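Local coordinates for F1 capsule-anchoring protein (Yersinia pestis, PDB 2XET), which probably helps assemble and export the F1 capsular antigen through the outer membrane, as the C-terminal domain of the Caf1A chaperone-usher pathway usher, at residues G2-H7 with V67-K72; P15-S20 with V53-D58; S20-E25 with G32-N37; Q61-N66 with T83-N88. All blocks are in the same frame, centred on the assembly; numbering follows the deposited sequence.

Contact 1 of 4, residues G2-H7 with V67-K72. With SO4 (sulfate ion), chain D.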
loop_
_atom_site.group_PDB
_atom_site.type_symbol
_atom_site.label_atom_id
_atom_site.label_comp_id
_atom_site.label_asym_id
_atom_site.label_seq_id
_atom_site.Cartn_x
_atom_site.Cartn_y
_atom_site.Cartn_z
ATOM N N GLY A 2 10.973 -5.131 7.159
ATOM C CA GLY A 2 10.555 -3.740 7.241
ATOM C C GLY A 2 9.107 -3.568 7.650
ATOM O O GLY A 2 8.232 -4.263 7.154
ATOM N N ARG A 3 8.864 -2.611 8.544
ATOM C CA ARG A 3 7.508 -2.276 8.931
ATOM C C ARG A 3 7.263 -0.790 8.726
ATOM O O ARG A 3 8.155 0.056 8.963
ATOM C CB ARG A 3 7.210 -2.726 10.369
ATOM C CG ARG A 3 7.963 -1.991 11.439
ATOM C CD ARG A 3 8.106 -2.774 12.765
ATOM N NE ARG A 3 9.079 -3.874 12.674
ATOM C CZ ARG A 3 10.412 -3.762 12.776
ATOM N NH1 ARG A 3 11.025 -2.585 12.943
ATOM N NH2 ARG A 3 11.170 -4.853 12.683
ATOM N N LEU A 4 6.052 -0.470 8.278
ATOM C CA LEU A 4 5.728 0.913 7.954
ATOM C C LEU A 4 4.246 1.210 7.953
ATOM O O LEU A 4 3.429 0.315 7.706
ATOM C CB LEU A 4 6.314 1.281 6.587
ATOM C CG LEU A 4 5.420 0.975 5.382
ATOM C CD1 LEU A 4 5.792 1.933 4.259
ATOM C CD2 LEU A 4 5.632 -0.456 5.004
ATOM N N PHE A 5 3.941 2.479 8.224
ATOM C CA PHE A 5 2.642 3.088 7.989
ATOM C C PHE A 5 2.748 3.680 6.584
ATOM O O PHE A 5 3.662 4.499 6.322
ATOM C CB PHE A 5 2.391 4.237 8.972
ATOM C CG PHE A 5 2.231 3.788 10.409
ATOM C CD1 PHE A 5 0.971 3.464 10.916
ATOM C CD2 PHE A 5 3.341 3.693 11.246
ATOM C CE1 PHE A 5 0.828 3.043 12.243
ATOM C CE2 PHE A 5 3.204 3.262 12.570
ATOM C CZ PHE A 5 1.946 2.938 13.062
ATOM N N LEU A 6 1.834 3.283 5.701
ATOM C CA LEU A 6 1.836 3.791 4.327
ATOM C C LEU A 6 0.581 4.596 4.004
ATOM O O LEU A 6 -0.536 4.066 4.060
ATOM C CB LEU A 6 1.964 2.616 3.347
ATOM C CG LEU A 6 2.090 2.959 1.867
ATOM C CD1 LEU A 6 3.385 3.733 1.603
ATOM C CD2 LEU A 6 2.034 1.669 1.048
ATOM N N HIS A 7 0.762 5.891 3.723
ATOM C CA HIS A 7 -0.358 6.745 3.372
ATOM C C HIS A 7 -0.523 6.716 1.873
ATOM O O HIS A 7 0.387 7.107 1.146
ATOM C CB HIS A 7 -0.120 8.201 3.832
ATOM C CG HIS A 7 -1.300 9.099 3.645
ATOM N ND1 HIS A 7 -1.174 10.471 3.543
ATOM C CD2 HIS A 7 -2.626 8.834 3.553
ATOM C CE1 HIS A 7 -2.372 11.009 3.383
ATOM N NE2 HIS A 7 -3.269 10.040 3.383
ATOM N N VAL A 67 6.565 0.397 -3.125
ATOM C CA VAL A 67 6.855 0.645 -1.704
ATOM C C VAL A 67 8.366 0.475 -1.495
ATOM O O VAL A 67 8.880 -0.647 -1.497
ATOM C CB VAL A 67 6.054 -0.308 -0.764
ATOM C CG1 VAL A 67 6.249 0.083 0.707
ATOM C CG2 VAL A 67 4.544 -0.269 -1.089
ATOM N N VAL A 68 9.058 1.604 -1.327
ATOM C CA VAL A 68 10.523 1.632 -1.205
ATOM C C VAL A 68 10.882 2.121 0.196
ATOM O O VAL A 68 10.524 3.231 0.570
ATOM C CB VAL A 68 11.169 2.549 -2.280
ATOM C CG1 VAL A 68 12.705 2.594 -2.128
ATOM C CG2 VAL A 68 10.780 2.072 -3.691
ATOM N N LEU A 69 11.531 1.257 0.972
ATOM C CA LEU A 69 11.929 1.566 2.338
ATOM C C LEU A 69 13.338 2.111 2.340
ATOM O O LEU A 69 14.159 1.709 1.498
ATOM C CB LEU A 69 11.923 0.301 3.202
ATOM C CG LEU A 69 10.576 -0.413 3.365
ATOM C CD1 LEU A 69 10.777 -1.657 4.215
ATOM C CD2 LEU A 69 9.540 0.505 3.977
ATOM N N PRO A 70 13.640 3.014 3.293
ATOM C CA PRO A 70 15.029 3.408 3.515
ATOM C C PRO A 70 15.929 2.194 3.819
ATOM O O PRO A 70 15.433 1.152 4.203
ATOM C CB PRO A 70 14.932 4.341 4.734
ATOM C CG PRO A 70 13.535 4.928 4.640
ATOM C CD PRO A 70 12.705 3.753 4.167
ATOM N N GLU A 71 17.240 2.342 3.617
ATOM C CA GLU A 71 18.184 1.210 3.704
ATOM C C GLU A 71 18.377 0.633 5.105
ATOM O O GLU A 71 18.675 -0.550 5.245
ATOM C CB GLU A 71 19.557 1.616 3.145
ATOM C CG GLU A 71 20.133 2.897 3.752
ATOM C CD GLU A 71 21.474 3.329 3.134
ATOM O OE1 GLU A 71 22.086 4.290 3.650
ATOM O OE2 GLU A 71 21.916 2.718 2.142
ATOM N N LYS A 72 18.233 1.467 6.132
ATOM C CA LYS A 72 18.693 1.085 7.474
ATOM C C LYS A 72 18.160 -0.264 7.980
ATOM O O LYS A 72 16.954 -0.498 7.956
ATOM C CB LYS A 72 18.395 2.209 8.471
ATOM C CG LYS A 72 19.227 2.103 9.723
ATOM C CD LYS A 72 19.070 3.309 10.621
ATOM C CE LYS A 72 19.960 3.136 11.861
ATOM N NZ LYS A 72 19.969 4.364 12.707
HETATM S S SO4 D . 8.976 -7.410 10.934
HETATM O O1 SO4 D . 8.271 -6.683 12.001
HETATM O O2 SO4 D . 8.801 -6.688 9.690
HETATM O O3 SO4 D . 10.390 -7.478 11.307
HETATM O O4 SO4 D . 8.404 -8.758 10.846
#

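Contact 2 of 4, residues P15-S20 with V53-D58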
loop_
_atom_site.group_PDB
_atom_site.type_symbol
_atom_site.label_atom_id
_atom_site.label_comp_id
_atom_site.label_asym_id
_atom_site.label_seq_id
_atom_site.Cartn_x
_atom_site.Cartn_y
_atom_site.Cartn_z
ATOM N N PRO A 15 -8.756 10.077 -1.811
ATOM C CA PRO A 15 -8.237 9.059 -0.886
ATOM C C PRO A 15 -8.582 7.661 -1.404
ATOM O O PRO A 15 -9.573 7.468 -2.130
ATOM C CB PRO A 15 -8.994 9.342 0.433
ATOM C CG PRO A 15 -9.676 10.717 0.238
ATOM C CD PRO A 15 -9.865 10.867 -1.239
ATOM N N VAL A 16 -7.795 6.670 -1.009
ATOM C CA VAL A 16 -8.146 5.280 -1.335
ATOM C C VAL A 16 -9.339 4.907 -0.434
ATOM O O VAL A 16 -9.352 5.249 0.748
ATOM C CB VAL A 16 -6.977 4.332 -1.074
ATOM C CG1 VAL A 16 -7.432 2.858 -1.085
ATOM C CG2 VAL A 16 -5.869 4.546 -2.127
ATOM N N PRO A 17 -10.360 4.254 -0.994
ATOM C CA PRO A 17 -11.547 3.899 -0.189
ATOM C C PRO A 17 -11.238 3.121 1.117
ATOM O O PRO A 17 -10.436 2.181 1.117
ATOM C CB PRO A 17 -12.357 3.018 -1.151
ATOM C CG PRO A 17 -12.024 3.564 -2.493
ATOM C CD PRO A 17 -10.530 3.904 -2.413
ATOM N N PHE A 18 -11.877 3.562 2.199
ATOM C CA PHE A 18 -11.858 2.871 3.497
ATOM C C PHE A 18 -12.308 1.420 3.264
ATOM O O PHE A 18 -13.417 1.169 2.776
ATOM C CB PHE A 18 -12.819 3.620 4.443
ATOM C CG PHE A 18 -12.934 3.030 5.839
ATOM C CD1 PHE A 18 -11.937 2.212 6.371
ATOM C CD2 PHE A 18 -14.036 3.353 6.640
ATOM C CE1 PHE A 18 -12.033 1.686 7.658
ATOM C CE2 PHE A 18 -14.163 2.843 7.952
ATOM C CZ PHE A 18 -13.166 2.002 8.472
ATOM N N GLY A 19 -11.430 0.465 3.559
ATOM C CA GLY A 19 -11.770 -0.961 3.392
ATOM C C GLY A 19 -11.142 -1.660 2.197
ATOM O O GLY A 19 -11.271 -2.895 2.052
ATOM N N SER A 20 -10.473 -0.883 1.331
ATOM C CA SER A 20 -9.742 -1.473 0.210
ATOM C C SER A 20 -8.722 -2.508 0.689
ATOM O O SER A 20 -8.059 -2.336 1.727
ATOM C CB SER A 20 -9.025 -0.397 -0.606
ATOM O OG SER A 20 -9.914 0.612 -1.052
ATOM N N VAL A 53 -3.920 -2.414 -4.695
ATOM C CA VAL A 53 -4.903 -1.940 -3.743
ATOM C C VAL A 53 -6.235 -2.019 -4.485
ATOM O O VAL A 53 -6.366 -1.460 -5.580
ATOM C CB VAL A 53 -4.548 -0.523 -3.257
ATOM C CG1 VAL A 53 -5.548 -0.041 -2.226
ATOM C CG2 VAL A 53 -3.115 -0.516 -2.681
ATOM N N LYS A 54 -7.204 -2.746 -3.927
ATOM C CA LYS A 54 -8.395 -3.118 -4.703
ATOM C C LYS A 54 -9.694 -2.946 -3.904
ATOM O O LYS A 54 -9.741 -3.336 -2.733
ATOM C CB LYS A 54 -8.256 -4.562 -5.206
ATOM C CG LYS A 54 -9.303 -4.996 -6.254
ATOM C CD LYS A 54 -9.015 -6.407 -6.752
ATOM C CE LYS A 54 -10.084 -6.886 -7.731
ATOM N NZ LYS A 54 -9.791 -8.301 -8.128
ATOM N N TRP A 55 -10.708 -2.337 -4.532
ATOM C CA TRP A 55 -12.045 -2.188 -3.922
ATOM C C TRP A 55 -13.181 -2.613 -4.864
ATOM O O TRP A 55 -14.355 -2.446 -4.544
ATOM C CB TRP A 55 -12.282 -0.743 -3.429
ATOM C CG TRP A 55 -12.014 0.276 -4.488
ATOM C CD1 TRP A 55 -12.931 0.853 -5.327
ATOM C CD2 TRP A 55 -10.737 0.851 -4.828
ATOM N NE1 TRP A 55 -12.304 1.714 -6.190
ATOM C CE2 TRP A 55 -10.966 1.761 -5.893
ATOM C CE3 TRP A 55 -9.428 0.692 -4.342
ATOM C CZ2 TRP A 55 -9.921 2.485 -6.505
ATOM C CZ3 TRP A 55 -8.391 1.440 -4.931
ATOM C CH2 TRP A 55 -8.649 2.312 -6.013
ATOM N N GLY A 56 -12.822 -3.171 -6.015
ATOM C CA GLY A 56 -13.812 -3.730 -6.945
ATOM C C GLY A 56 -13.172 -4.418 -8.131
ATOM O O GLY A 56 -11.951 -4.422 -8.291
ATOM N N ARG A 57 -14.018 -4.993 -8.983
ATOM C CA ARG A 57 -13.549 -5.801 -10.103
ATOM C C ARG A 57 -13.492 -5.077 -11.448
ATOM O O ARG A 57 -12.983 -5.633 -12.437
ATOM C CB ARG A 57 -14.401 -7.077 -10.229
ATOM C CG ARG A 57 -15.859 -6.824 -10.573
ATOM C CD ARG A 57 -16.675 -8.114 -10.505
ATOM N NE ARG A 57 -16.607 -8.695 -9.162
ATOM C CZ ARG A 57 -17.371 -8.333 -8.131
ATOM N NH1 ARG A 57 -17.209 -8.930 -6.956
ATOM N NH2 ARG A 57 -18.297 -7.381 -8.259
ATOM N N ASP A 58 -14.009 -3.851 -11.496
ATOM C CA ASP A 58 -14.095 -3.121 -12.757
ATOM C C ASP A 58 -12.957 -2.121 -12.950
ATOM O O ASP A 58 -12.166 -1.873 -12.034
ATOM C CB ASP A 58 -15.418 -2.361 -12.849
ATOM C CG ASP A 58 -16.617 -3.251 -12.676
ATOM O OD1 ASP A 58 -16.889 -4.068 -13.585
ATOM O OD2 ASP A 58 -17.293 -3.099 -11.634
#

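Contact 3 of 4, residues S20-E25 with G32-N37. With SO4 (sulfate ion), chain C.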
loop_
_atom_site.group_PDB
_atom_site.type_symbol
_atom_site.label_atom_id
_atom_site.label_comp_id
_atom_site.label_asym_id
_atom_site.label_seq_id
_atom_site.Cartn_x
_atom_site.Cartn_y
_atom_site.Cartn_z
ATOM N N SER A 20 -10.473 -0.883 1.331
ATOM C CA SER A 20 -9.742 -1.473 0.210
ATOM C C SER A 20 -8.722 -2.508 0.689
ATOM O O SER A 20 -8.059 -2.336 1.727
ATOM C CB SER A 20 -9.025 -0.397 -0.606
ATOM O OG SER A 20 -9.914 0.612 -1.052
ATOM N N ILE A 21 -8.580 -3.561 -0.100
ATOM C CA ILE A 21 -7.670 -4.637 0.267
ATOM C C ILE A 21 -6.300 -4.454 -0.400
ATOM O O ILE A 21 -6.210 -4.205 -1.612
ATOM C CB ILE A 21 -8.267 -5.998 -0.082
ATOM C CG1 ILE A 21 -9.617 -6.226 0.672
ATOM C CG2 ILE A 21 -7.267 -7.106 0.243
ATOM C CD1 ILE A 21 -9.511 -6.204 2.175
ATOM N N VAL A 22 -5.243 -4.571 0.410
ATOM C CA VAL A 22 -3.878 -4.391 -0.069
ATOM C C VAL A 22 -3.260 -5.757 -0.233
ATOM O O VAL A 22 -3.345 -6.577 0.684
ATOM C CB VAL A 22 -3.034 -3.562 0.914
ATOM C CG1 VAL A 22 -1.599 -3.385 0.405
ATOM C CG2 VAL A 22 -3.686 -2.210 1.157
ATOM N N THR A 23 -2.689 -6.016 -1.417
ATOM C CA THR A 23 -1.950 -7.269 -1.671
ATOM C C THR A 23 -0.582 -7.001 -2.273
ATOM O O THR A 23 -0.387 -5.975 -2.892
ATOM C CB THR A 23 -2.694 -8.193 -2.658
ATOM O OG1 THR A 23 -3.002 -7.448 -3.843
ATOM C CG2 THR A 23 -3.971 -8.714 -2.024
ATOM N N ILE A 24 0.360 -7.915 -2.050
ATOM C CA ILE A 24 1.653 -7.873 -2.763
ATOM C C ILE A 24 1.342 -8.310 -4.196
ATOM O O ILE A 24 0.605 -9.278 -4.417
ATOM C CB ILE A 24 2.674 -8.831 -2.114
ATOM C CG1 ILE A 24 2.973 -8.403 -0.674
ATOM C CG2 ILE A 24 3.986 -8.903 -2.932
ATOM C CD1 ILE A 24 3.491 -7.017 -0.506
ATOM N N GLU A 25 1.859 -7.561 -5.165
ATOM C CA GLU A 25 1.669 -7.903 -6.569
ATOM C C GLU A 25 2.051 -9.368 -6.808
ATOM O O GLU A 25 3.119 -9.844 -6.382
ATOM C CB GLU A 25 2.469 -6.950 -7.468
ATOM C CG GLU A 25 1.727 -5.663 -7.770
ATOM N N GLY A 32 -3.054 -6.448 3.975
ATOM C CA GLY A 32 -3.589 -5.478 4.938
ATOM C C GLY A 32 -4.833 -4.808 4.388
ATOM O O GLY A 32 -5.267 -5.128 3.276
ATOM N N ILE A 33 -5.422 -3.918 5.183
ATOM C CA ILE A 33 -6.668 -3.240 4.803
ATOM C C ILE A 33 -6.517 -1.736 5.009
ATOM O O ILE A 33 -6.007 -1.285 6.028
ATOM C CB ILE A 33 -7.863 -3.708 5.672
ATOM C CG1 ILE A 33 -7.918 -5.242 5.791
ATOM C CG2 ILE A 33 -9.177 -3.170 5.108
ATOM C CD1 ILE A 33 -8.857 -5.722 6.911
ATOM N N VAL A 34 -6.949 -0.965 4.019
ATOM C CA VAL A 34 -6.827 0.498 4.080
ATOM C C VAL A 34 -7.867 1.028 5.065
ATOM O O VAL A 34 -9.018 0.621 5.028
ATOM C CB VAL A 34 -7.004 1.096 2.687
ATOM C CG1 VAL A 34 -7.053 2.636 2.740
ATOM C CG2 VAL A 34 -5.862 0.619 1.759
ATOM N N GLY A 35 -7.417 1.861 5.997
ATOM C CA GLY A 35 -8.294 2.378 7.054
ATOM C C GLY A 35 -8.937 3.709 6.724
ATOM O O GLY A 35 -8.928 4.143 5.551
ATOM N N ASP A 36 -9.495 4.358 7.749
ATOM C CA ASP A 36 -10.318 5.574 7.534
ATOM C C ASP A 36 -9.519 6.863 7.309
ATOM O O ASP A 36 -10.116 7.907 7.034
ATOM C CB ASP A 36 -11.409 5.765 8.613
ATOM C CG ASP A 36 -10.833 5.973 10.005
ATOM O OD1 ASP A 36 -9.645 6.320 10.131
ATOM O OD2 ASP A 36 -11.581 5.790 10.987
ATOM N N ASN A 37 -8.188 6.785 7.417
ATOM C CA ASN A 37 -7.281 7.887 7.028
ATOM C C ASN A 37 -6.475 7.530 5.747
ATOM O O ASN A 37 -5.407 8.092 5.471
ATOM C CB ASN A 37 -6.346 8.245 8.188
ATOM C CG ASN A 37 -7.070 8.890 9.370
ATOM O OD1 ASN A 37 -7.941 9.732 9.202
ATOM N ND2 ASN A 37 -6.684 8.500 10.591
HETATM S S SO4 C . -3.223 6.229 9.833
HETATM O O1 SO4 C . -2.141 5.582 10.571
HETATM O O2 SO4 C . -2.807 7.509 9.253
HETATM O O3 SO4 C . -3.700 5.365 8.774
HETATM O O4 SO4 C . -4.310 6.518 10.765
#

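Contact 4 of 4, residues Q61-N66 with T83-N88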
loop_
_atom_site.group_PDB
_atom_site.type_symbol
_atom_site.label_atom_id
_atom_site.label_comp_id
_atom_site.label_asym_id
_atom_site.label_seq_id
_atom_site.Cartn_x
_atom_site.Cartn_y
_atom_site.Cartn_z
ATOM N N GLN A 61 -11.193 0.593 -10.365
ATOM C CA GLN A 61 -11.507 0.117 -8.999
ATOM C C GLN A 61 -10.335 -0.570 -8.315
ATOM O O GLN A 61 -10.502 -1.298 -7.340
ATOM C CB GLN A 61 -12.780 -0.734 -8.962
ATOM C CG GLN A 61 -14.005 0.024 -9.429
ATOM C CD GLN A 61 -15.274 -0.812 -9.448
ATOM O OE1 GLN A 61 -15.232 -2.035 -9.575
ATOM N NE2 GLN A 61 -16.413 -0.142 -9.343
ATOM N N SER A 62 -9.144 -0.329 -8.853
ATOM C CA SER A 62 -7.917 -0.744 -8.184
ATOM C C SER A 62 -6.812 0.218 -8.594
ATOM O O SER A 62 -6.939 0.972 -9.563
ATOM C CB SER A 62 -7.545 -2.180 -8.576
ATOM O OG SER A 62 -7.073 -2.233 -9.914
ATOM N N CYS A 63 -5.717 0.171 -7.853
ATOM C CA CYS A 63 -4.554 1.015 -8.153
ATOM C C CYS A 63 -3.271 0.309 -7.722
ATOM O O CYS A 63 -3.315 -0.633 -6.910
ATOM C CB CYS A 63 -4.699 2.404 -7.532
ATOM S SG CYS A 63 -4.965 2.422 -5.739
ATOM N N SER A 64 -2.140 0.750 -8.264
ATOM C CA SER A 64 -0.870 0.075 -8.026
ATOM C C SER A 64 0.156 1.044 -7.465
ATOM O O SER A 64 0.230 2.190 -7.902
ATOM C CB SER A 64 -0.338 -0.543 -9.325
ATOM O OG SER A 64 -1.267 -1.516 -9.819
ATOM N N SER A 65 0.960 0.566 -6.519
ATOM C CA SER A 65 1.971 1.407 -5.868
ATOM C C SER A 65 3.312 0.675 -5.700
ATOM O O SER A 65 3.348 -0.529 -5.446
ATOM C CB SER A 65 1.482 1.797 -4.450
ATOM O OG SER A 65 0.383 2.691 -4.491
ATOM N N ASN A 66 4.419 1.416 -5.806
ATOM C CA ASN A 66 5.716 0.896 -5.344
ATOM C C ASN A 66 5.960 1.297 -3.887
ATOM O O ASN A 66 5.574 2.396 -3.455
ATOM C CB ASN A 66 6.866 1.417 -6.213
ATOM C CG ASN A 66 6.754 0.967 -7.669
ATOM O OD1 ASN A 66 6.361 -0.169 -7.960
ATOM N ND2 ASN A 66 7.095 1.865 -8.590
ATOM N N THR A 83 2.892 7.353 -0.672
ATOM C CA THR A 83 3.111 7.103 -2.090
ATOM C C THR A 83 1.817 7.253 -2.897
ATOM O O THR A 83 0.730 7.339 -2.335
ATOM C CB THR A 83 3.779 5.731 -2.335
ATOM O OG1 THR A 83 4.316 5.698 -3.666
ATOM C CG2 THR A 83 2.769 4.570 -2.132
ATOM N N THR A 84 1.964 7.364 -4.208
ATOM C CA THR A 84 0.807 7.415 -5.089
ATOM C C THR A 84 0.349 6.027 -5.439
ATOM O O THR A 84 1.160 5.131 -5.672
ATOM C CB THR A 84 1.157 8.119 -6.406
ATOM O OG1 THR A 84 1.697 9.397 -6.111
ATOM C CG2 THR A 84 -0.068 8.299 -7.288
ATOM N N CYS A 85 -0.969 5.866 -5.485
ATOM C CA CYS A 85 -1.569 4.641 -5.980
ATOM C C CYS A 85 -2.147 4.964 -7.374
ATOM O O CYS A 85 -3.149 5.684 -7.499
ATOM C CB CYS A 85 -2.638 4.166 -4.992
ATOM S SG CYS A 85 -3.038 2.401 -5.011
ATOM N N ILE A 86 -1.490 4.446 -8.401
ATOM C CA ILE A 86 -1.831 4.808 -9.773
ATOM C C ILE A 86 -3.024 3.964 -10.219
ATOM O O ILE A 86 -2.967 2.721 -10.231
ATOM C CB ILE A 86 -0.606 4.650 -10.713
ATOM C CG1 ILE A 86 0.468 5.685 -10.336
ATOM C CG2 ILE A 86 -1.021 4.779 -12.168
ATOM C CD1 ILE A 86 1.813 5.536 -11.086
ATOM N N LEU A 87 -4.110 4.640 -10.575
ATOM C CA LEU A 87 -5.360 3.915 -10.929
ATOM C C LEU A 87 -5.180 3.017 -12.144
ATOM O O LEU A 87 -4.574 3.429 -13.153
ATOM C CB LEU A 87 -6.505 4.900 -11.196
ATOM C CG LEU A 87 -7.032 5.520 -9.900
ATOM C CD1 LEU A 87 -7.660 6.892 -10.121
ATOM C CD2 LEU A 87 -8.037 4.551 -9.190
ATOM N N ASN A 88 -5.714 1.803 -12.042
ATOM C CA ASN A 88 -5.763 0.850 -13.150
ATOM C C ASN A 88 -7.070 1.058 -13.902
ATOM O O ASN A 88 -8.122 0.611 -13.460
ATOM C CB ASN A 88 -5.643 -0.590 -12.614
ATOM C CG ASN A 88 -4.284 -0.866 -12.025
ATOM O OD1 ASN A 88 -3.256 -0.661 -12.692
ATOM N ND2 ASN A 88 -4.258 -1.327 -10.768
HETATM O O HOH W 1 -8.934 -1.486 -11.815
HETATM O O HOH W 2 3.893 4.344 -6.023
#

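Contact 1 of 4, residues G2-H7 with V67-K72
Leu4 meets both Val67 and Leu69, and these methyl contacts carry the buried join between strand 2-7 and segment 67-72. CD1 of Leu4 lies 4.0 Å from CG1 of Val67. The same methyl is 4.0 Å from CD2 of Leu69, so one branch bridges two residues of the facing segment. With CG between the backbone N and the carbonyl carbon (chi1 88°), the branch of Leu4 is set against both residues. Further along, CD2 of Leu6 packs on CG2 of Val67 at 3.8 Å. At the other end, CD1 of Leu69 rests directly on the Gly2 backbone, 3.7 Å from CA of Gly2.

Around this shell, Leu42 and Leu45 of strand 39-45 pack on Leu4, and Ile51 of strand 48-54 touches both Leu6 and Val67. Arg3 turns away from the apolar side and holds a sulfate, probably from the crystallisation liquor. Its NE gives a nearly straight bond to O1 of the sulfate (3.0 Å, 169°), at the edge of the guanidinium. NH2 of Arg3 reaches O3 of the sulfate at 3.1 Å. NH1 is bound to the carbonyls of Ile75 and Gly77, which helps fix the rotation of the group.

No hydrogen bond joins the two segments. Their cohesion therefore rests on apolar packing, consistent with a hydrophobic interior between facing parts of a folded beta-sheet.

Contact 2 of 4, residues P15-S20 with V53-D58
Trp55 and Ser20 bury the most surface here, and Pro17 follows. Pro17 sits over one face of the Trp55 indole in a CH-pi contact. Its CG stands 3.8 Å from the centroid of the five-membered ring of Trp55, only 9° off the ring normal. The two side chains cross at about a right angle, and CD of Pro17 lies over the six-membered ring. Trp55 reaches this place because its CG lies between the backbone N and the carbonyl carbon (chi1 52°), which folds the indole back toward the loop.

Ser20 brings OG to 3.3 Å from CE3 of Trp55, an oblique approach. That hydroxyl donates a hydrogen bond to O of Pro17 (2.7 Å). Ser20 N gives the same oxygen a second bond of 3.1 Å, from the same face of the carbonyl plane. This closes a type II beta turn from Pro17 to Ser20, with Gly19 in its third position at a positive phi (105°). The turn leads into strand 21-24 of this transthyretin-clan domain, beside the end of strand 48-54.

CB of Ser20 also packs on CG1 of Val53 at 3.9 Å, and CA of Ser20 makes a C-H...O contact of 3.5 Å with O of Lys54. Deeper in, CG1 of Val16 is 3.6 Å from CG1 of Val53. Leu8 of strand 2-10 packs on both valines.

Contact 3 of 4, residues S20-E25 with G32-N37
Ser20 to Val22 and Gly32 to Val34 run antiparallel, with Ile21 facing Ile33 as a non-hydrogen-bonded pair and Val22 facing Gly32 as a hydrogen-bonded pair. Val34 N binds Ser20 O at 2.9 Å. Val22 N binds Gly32 O, also at 2.9 Å. The return bond from Gly32 N to Val22 O is weak (3.3 Å). The Val22-Gly32 pair thus has one sound and one weak bond.

Val22 and Val34 share one face of the hairpin. Their CG2 methyls meet at 3.6 Å, with the two side chains at about a right angle. Both valines hold CG1 anti to the backbone N (chi1 180° in Val22, 173° in Val34), which leaves CG2 beside the backbone N and turned to the other valine. CG2 of Val34 is also 3.7 Å from Ser20 O. This face is turned inward: Ile51 of strand 48-54 and Val40 of strand 39-45 touch Val22, and Val16 packs on Val34.

Ile21 and Ile33 occupy the other face. They lie side by side and point the same way, with CD1 of Ile21 4.1 Å from CG1 of Ile33. Ile33 is exposed. Beyond the pairing, Asn37 ND2 makes a straight bond of 3.1 Å to O4 of a sulfate, probably from the crystallisation liquor. Arg80 binds the same ion.

The arrangement is a short antiparallel beta hairpin, with the valines on the inward face and Ile21 and Ile33 on the other. It forms one edge of the chain's sheet, in which strand 21-24 also pairs with strand 48-54.

Contact 4 of 4, residues Q61-N66 with T83-N88
Strands 62-66 and 83-87 run antiparallel, with their directions 140° apart, and Cys63 and Leu87 form a non-hydrogen-bonded pair. Ser64 and Ile86 form the hydrogen-bonded pair, through two backbone bonds of 2.9 Å: Ser64 N to Ile86 O and Ile86 N to Ser64 O. Asn88 N extends the pairing to Ser62 O.

The covalent link is the disulfide between SG of Cys63 and SG of Cys85 (2.1 Å, chi3 87°). It joins cysteines diagonally across the hairpin, since Cys63 faces Leu87. The sulfur of Cys63 sits between its backbone N and carbonyl carbon (chi1 56°), which lets it meet the sulfur of Cys85 across the diagonal.

Asn88 spans two serines. Its ND2 gives one bond to OG of Ser62 and another to OG of Ser64, each 3.1 Å and close to the amide plane. Using both protons this way fixes the rotation of the amide. At the other end, OG of Ser65 donates to O of Thr84 at 2.8 Å, from above the carbonyl plane. A water links Asn66 N, OG1 of Thr83 and O of Thr84.

Strand 62-68 pairs on its other side with strand 48-54, through Cys63 with Val53 and Ser65 with Ile51. Strand 79-87 has strand 2-10 as its other neighbour, through Thr83 with His7 and Cys85 with Lys9. Val53 and Trp55 pack against the disulfide.

All four contacts reach one sheet, which folds on itself. Along the chain, contact 3 lies within the span of contact 2, and both lie within that of contact 1. Contact 4 opens after contact 3 and contact 2 close, and alternates with contact 1. Contacts 2 and 3 share Ser20, their centres about 8 Å apart. Contacts 1 and 2 are farthest apart, about 21 Å between centres, on opposite sides of the chain's centre. Contacts 1 and 4 both use strand 62-68. Contacts 3 and 4 are strand pairings. Contact 1 packs side chains between facing parts of the sheet, and contact 2 packs a loop on the end of strand 48-54, giving a compact beta domain.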